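Local coordinates for protein nicastrin (PDB 4R12) that probably serves as the substrate-recruiting subunit of gamma-secretase, the protease complex that cleaves Notch receptors and other membrane proteins within the bilayer, at residues P105-P113 with L125-Y136. Sequence-based numbering, arbitrary orientation.
Sequences PYSPDSRYP and LEWNPNADGFTY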
loop_
_atom_site.group_PDB
_atom_site.type_symbol
_atom_site.label_atom_id
_atom_site.label_comp_id
_atom_site.label_asym_id
_atom_site.label_seq_id
_atom_site.Cartn_x
_atom_site.Cartn_y
_atom_site.Cartn_z
ATOM N N PRO A 105 -16.137 14.111 -1.948
ATOM C CA PRO A 105 -15.455 12.824 -2.130
ATOM C C PRO A 105 -14.659 12.815 -3.430
ATOM O O PRO A 105 -15.092 13.392 -4.429
ATOM C CB PRO A 105 -16.602 11.799 -2.192
ATOM C CG PRO A 105 -17.851 12.550 -1.806
ATOM C CD PRO A 105 -17.598 13.988 -2.108
ATOM N N TYR A 106 -13.499 12.168 -3.424
ATOM C CA TYR A 106 -12.651 12.203 -4.603
ATOM C C TYR A 106 -11.701 11.011 -4.700
ATOM O O TYR A 106 -10.982 10.712 -3.746
ATOM C CB TYR A 106 -11.829 13.514 -4.626
ATOM C CG TYR A 106 -10.935 13.551 -5.827
ATOM C CD1 TYR A 106 -11.488 13.668 -7.098
ATOM C CD2 TYR A 106 -9.555 13.407 -5.713
ATOM C CE1 TYR A 106 -10.707 13.666 -8.213
ATOM C CE2 TYR A 106 -8.746 13.412 -6.847
ATOM C CZ TYR A 106 -9.342 13.539 -8.094
ATOM O OH TYR A 106 -8.597 13.542 -9.243
ATOM N N SER A 107 -11.691 10.343 -5.852
ATOM C CA SER A 107 -10.693 9.310 -6.129
ATOM C C SER A 107 -10.089 9.483 -7.520
ATOM O O SER A 107 -10.806 9.474 -8.527
ATOM C CB SER A 107 -11.300 7.909 -5.999
ATOM O OG SER A 107 -10.379 6.912 -6.412
ATOM N N PRO A 108 -8.762 9.647 -7.578
ATOM C CA PRO A 108 -8.007 9.722 -8.830
ATOM C C PRO A 108 -7.682 8.334 -9.367
ATOM O O PRO A 108 -6.939 8.200 -10.329
ATOM C CB PRO A 108 -6.717 10.439 -8.414
ATOM C CG PRO A 108 -6.489 9.911 -7.016
ATOM C CD PRO A 108 -7.870 9.735 -6.401
ATOM N N ASP A 109 -8.224 7.299 -8.742
ATOM C CA ASP A 109 -7.885 5.942 -9.147
ATOM C C ASP A 109 -8.893 5.389 -10.151
ATOM O O ASP A 109 -9.689 6.135 -10.717
ATOM C CB ASP A 109 -7.793 5.036 -7.919
ATOM C CG ASP A 109 -6.700 3.991 -8.048
ATOM O OD1 ASP A 109 -6.952 2.951 -8.695
ATOM O OD2 ASP A 109 -5.594 4.206 -7.502
ATOM N N SER A 110 -8.856 4.076 -10.371
ATOM C CA SER A 110 -9.741 3.415 -11.336
ATOM C C SER A 110 -11.148 3.139 -10.776
ATOM O O SER A 110 -11.313 2.987 -9.568
ATOM C CB SER A 110 -9.100 2.099 -11.790
ATOM O OG SER A 110 -10.014 1.298 -12.510
ATOM N N ARG A 111 -12.146 3.054 -11.661
ATOM C CA ARG A 111 -13.511 2.684 -11.263
ATOM C C ARG A 111 -13.592 1.235 -10.783
ATOM O O ARG A 111 -14.488 0.870 -10.019
ATOM C CB ARG A 111 -14.494 2.878 -12.427
ATOM C CG ARG A 111 -14.624 4.306 -12.969
ATOM C CD ARG A 111 -15.714 5.086 -12.244
ATOM N NE ARG A 111 -15.967 6.405 -12.826
ATOM C CZ ARG A 111 -16.951 6.684 -13.684
ATOM N NH1 ARG A 111 -17.784 5.738 -14.087
ATOM N NH2 ARG A 111 -17.095 7.919 -14.153
ATOM N N TYR A 112 -12.676 0.406 -11.272
ATOM C CA TYR A 112 -12.555 -0.979 -10.823
ATOM C C TYR A 112 -11.064 -1.290 -10.770
ATOM O O TYR A 112 -10.479 -1.741 -11.750
ATOM C CB TYR A 112 -13.325 -1.930 -11.764
ATOM C CG TYR A 112 -13.433 -3.395 -11.350
ATOM C CD1 TYR A 112 -12.400 -4.041 -10.670
ATOM C CD2 TYR A 112 -14.564 -4.139 -11.669
ATOM C CE1 TYR A 112 -12.490 -5.369 -10.316
ATOM C CE2 TYR A 112 -14.669 -5.476 -11.310
ATOM C CZ TYR A 112 -13.626 -6.088 -10.641
ATOM O OH TYR A 112 -13.715 -7.418 -10.289
ATOM N N PRO A 113 -10.432 -1.024 -9.610
ATOM C CA PRO A 113 -8.989 -1.258 -9.455
ATOM C C PRO A 113 -8.593 -2.698 -9.780
ATOM O O PRO A 113 -9.253 -3.636 -9.317
ATOM C CB PRO A 113 -8.735 -0.945 -7.963
ATOM C CG PRO A 113 -9.837 0.008 -7.593
ATOM C CD PRO A 113 -11.045 -0.482 -8.387
ATOM N N LEU A 125 -19.119 -4.238 -13.272
ATOM C CA LEU A 125 -19.284 -3.551 -12.004
ATOM C C LEU A 125 -18.288 -2.405 -11.888
ATOM O O LEU A 125 -17.223 -2.437 -12.504
ATOM C CB LEU A 125 -19.097 -4.507 -10.823
ATOM C CG LEU A 125 -20.033 -5.707 -10.703
ATOM C CD1 LEU A 125 -19.738 -6.440 -9.399
ATOM C CD2 LEU A 125 -21.490 -5.279 -10.778
ATOM N N GLU A 126 -18.665 -1.393 -11.117
ATOM C CA GLU A 126 -17.773 -0.310 -10.749
ATOM C C GLU A 126 -17.761 -0.200 -9.239
ATOM O O GLU A 126 -18.694 0.358 -8.654
ATOM C CB GLU A 126 -18.220 1.014 -11.365
ATOM C CG GLU A 126 -18.272 0.994 -12.886
ATOM C CD GLU A 126 -18.479 2.375 -13.473
ATOM O OE1 GLU A 126 -19.007 3.257 -12.756
ATOM O OE2 GLU A 126 -18.122 2.572 -14.654
ATOM N N TRP A 127 -16.715 -0.746 -8.619
ATOM C CA TRP A 127 -16.598 -0.786 -7.166
ATOM C C TRP A 127 -16.259 0.589 -6.575
ATOM O O TRP A 127 -16.590 0.887 -5.427
ATOM C CB TRP A 127 -15.531 -1.813 -6.758
ATOM C CG TRP A 127 -15.965 -3.223 -6.989
ATOM C CD1 TRP A 127 -15.677 -4.016 -8.070
ATOM C CD2 TRP A 127 -16.781 -4.013 -6.118
ATOM N NE1 TRP A 127 -16.278 -5.257 -7.919
ATOM C CE2 TRP A 127 -16.957 -5.274 -6.723
ATOM C CE3 TRP A 127 -17.383 -3.770 -4.876
ATOM C CZ2 TRP A 127 -17.709 -6.293 -6.128
ATOM C CZ3 TRP A 127 -18.124 -4.779 -4.285
ATOM C CH2 TRP A 127 -18.281 -6.025 -4.910
ATOM N N ASN A 128 -15.619 1.420 -7.392
ATOM C CA ASN A 128 -15.165 2.757 -7.007
ATOM C C ASN A 128 -15.746 3.778 -8.006
ATOM O O ASN A 128 -14.996 4.421 -8.746
ATOM C CB ASN A 128 -13.623 2.772 -6.997
ATOM C CG ASN A 128 -13.019 4.073 -6.449
ATOM O OD1 ASN A 128 -13.597 4.737 -5.597
ATOM N ND2 ASN A 128 -11.833 4.434 -6.957
ATOM N N PRO A 129 -17.092 3.901 -8.056
ATOM C CA PRO A 129 -17.735 4.573 -9.202
ATOM C C PRO A 129 -17.503 6.095 -9.261
ATOM O O PRO A 129 -17.662 6.701 -10.320
ATOM C CB PRO A 129 -19.228 4.247 -9.000
ATOM C CG PRO A 129 -19.367 4.054 -7.525
ATOM C CD PRO A 129 -18.086 3.407 -7.081
ATOM N N ASN A 130 -17.111 6.702 -8.145
ATOM C CA ASN A 130 -16.888 8.147 -8.107
ATOM C C ASN A 130 -15.549 8.572 -8.735
ATOM O O ASN A 130 -15.304 9.754 -8.949
ATOM C CB ASN A 130 -16.971 8.637 -6.662
ATOM C CG ASN A 130 -16.968 10.145 -6.554
ATOM O OD1 ASN A 130 -16.113 10.728 -5.883
ATOM N ND2 ASN A 130 -17.919 10.790 -7.219
ATOM N N ALA A 131 -14.702 7.594 -9.043
ATOM C CA ALA A 131 -13.335 7.841 -9.476
ATOM C C ALA A 131 -13.246 8.603 -10.798
ATOM O O ALA A 131 -14.059 8.387 -11.699
ATOM C CB ALA A 131 -12.599 6.519 -9.600
ATOM N N ASP A 132 -12.253 9.479 -10.933
ATOM C CA ASP A 132 -12.061 10.150 -12.220
ATOM C C ASP A 132 -10.770 9.708 -12.927
ATOM O O ASP A 132 -10.436 10.216 -14.001
ATOM C CB ASP A 132 -12.115 11.678 -12.042
ATOM C CG ASP A 132 -10.834 12.279 -11.453
ATOM O OD1 ASP A 132 -9.919 11.542 -11.019
ATOM O OD2 ASP A 132 -10.760 13.524 -11.419
ATOM N N GLY A 133 -10.053 8.753 -12.329
ATOM C CA GLY A 133 -8.881 8.175 -12.970
ATOM C C GLY A 133 -7.733 9.137 -13.260
ATOM O O GLY A 133 -6.846 8.834 -14.039
ATOM N N PHE A 134 -7.750 10.287 -12.606
ATOM C CA PHE A 134 -6.749 11.333 -12.781
ATOM C C PHE A 134 -5.288 10.851 -12.665
ATOM O O PHE A 134 -4.395 11.389 -13.327
ATOM C CB PHE A 134 -7.019 12.424 -11.754
ATOM C CG PHE A 134 -6.381 13.741 -12.062
ATOM C CD1 PHE A 134 -6.106 14.118 -13.356
ATOM C CD2 PHE A 134 -6.068 14.610 -11.027
ATOM C CE1 PHE A 134 -5.538 15.350 -13.629
ATOM C CE2 PHE A 134 -5.500 15.837 -11.292
ATOM C CZ PHE A 134 -5.229 16.203 -12.596
ATOM N N THR A 135 -5.043 9.854 -11.818
ATOM C CA THR A 135 -3.681 9.350 -11.634
ATOM C C THR A 135 -3.096 8.789 -12.932
ATOM O O THR A 135 -1.893 8.920 -13.185
ATOM C CB THR A 135 -3.630 8.261 -10.529
ATOM O OG1 THR A 135 -3.927 8.873 -9.274
ATOM C CG2 THR A 135 -2.242 7.631 -10.437
ATOM N N TYR A 136 -3.955 8.216 -13.774
ATOM C CA TYR A 136 -3.497 7.496 -14.960
ATOM C C TYR A 136 -3.461 8.345 -16.216
ATOM O O TYR A 136 -3.662 7.846 -17.304
ATOM C CB TYR A 136 -4.376 6.260 -15.175
ATOM C CG TYR A 136 -4.395 5.433 -13.923
ATOM C CD1 TYR A 136 -3.236 4.805 -13.481
ATOM C CD2 TYR A 136 -5.546 5.312 -13.150
ATOM C CE1 TYR A 136 -3.218 4.069 -12.322
ATOM C CE2 TYR A 136 -5.538 4.570 -11.983
ATOM C CZ TYR A 136 -4.365 3.951 -11.574
ATOM O OH TYR A 136 -4.318 3.206 -10.411
HETATM O O HOH W 1 -13.465 11.182 -7.924
HETATM O O HOH W 2 -4.337 6.863 -7.322
HETATM O O HOH W 3 -16.148 -7.795 -9.293
#
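N128 reaches across to S107 and S110, a worked example of side chains joining two irregular segments. Its CB and CG lie 3.5 and 3.7 Å from S110 O; with CG anti to the backbone N (chi1 -173°), the amide extends toward S107, where OD1 comes within 3.9 Å of S107 CB. At the tip, ND2 spends both N-H groups: one on S107 OG at 2.9 Å, in the amide plane, the other on S110 O, whose carbonyl plane it meets from above. S107 OG also bonds to Y412 O and accepts from D109 N, closing an ST turn. An aspartate in place of N128 would probably leave S107 OG and S110 O without this shared donor and bring a negative charge up to that carbonyl. N128 N bonds to R111 O.

R111 answers from the other segment, bending at chi2 (-90°) past the type I turn N128–A131. Its NE takes a lone pair of A131 O at 3.0 Å in the guanidinium plane, P129 O sits over one face, and NH1 forms a salt bridge with E126 OE1 (3.1 Å). W127 presents its CD1 edge over the centre of the Y112 ring in a T-shaped stack, planes 89° apart, and water 3 bridges Y112 OH and W127 NE1. Both segments belong to the long strandless loop between strands 90-96 and 138-139 of the nicastrin small lobe, organised by ST and type I turns.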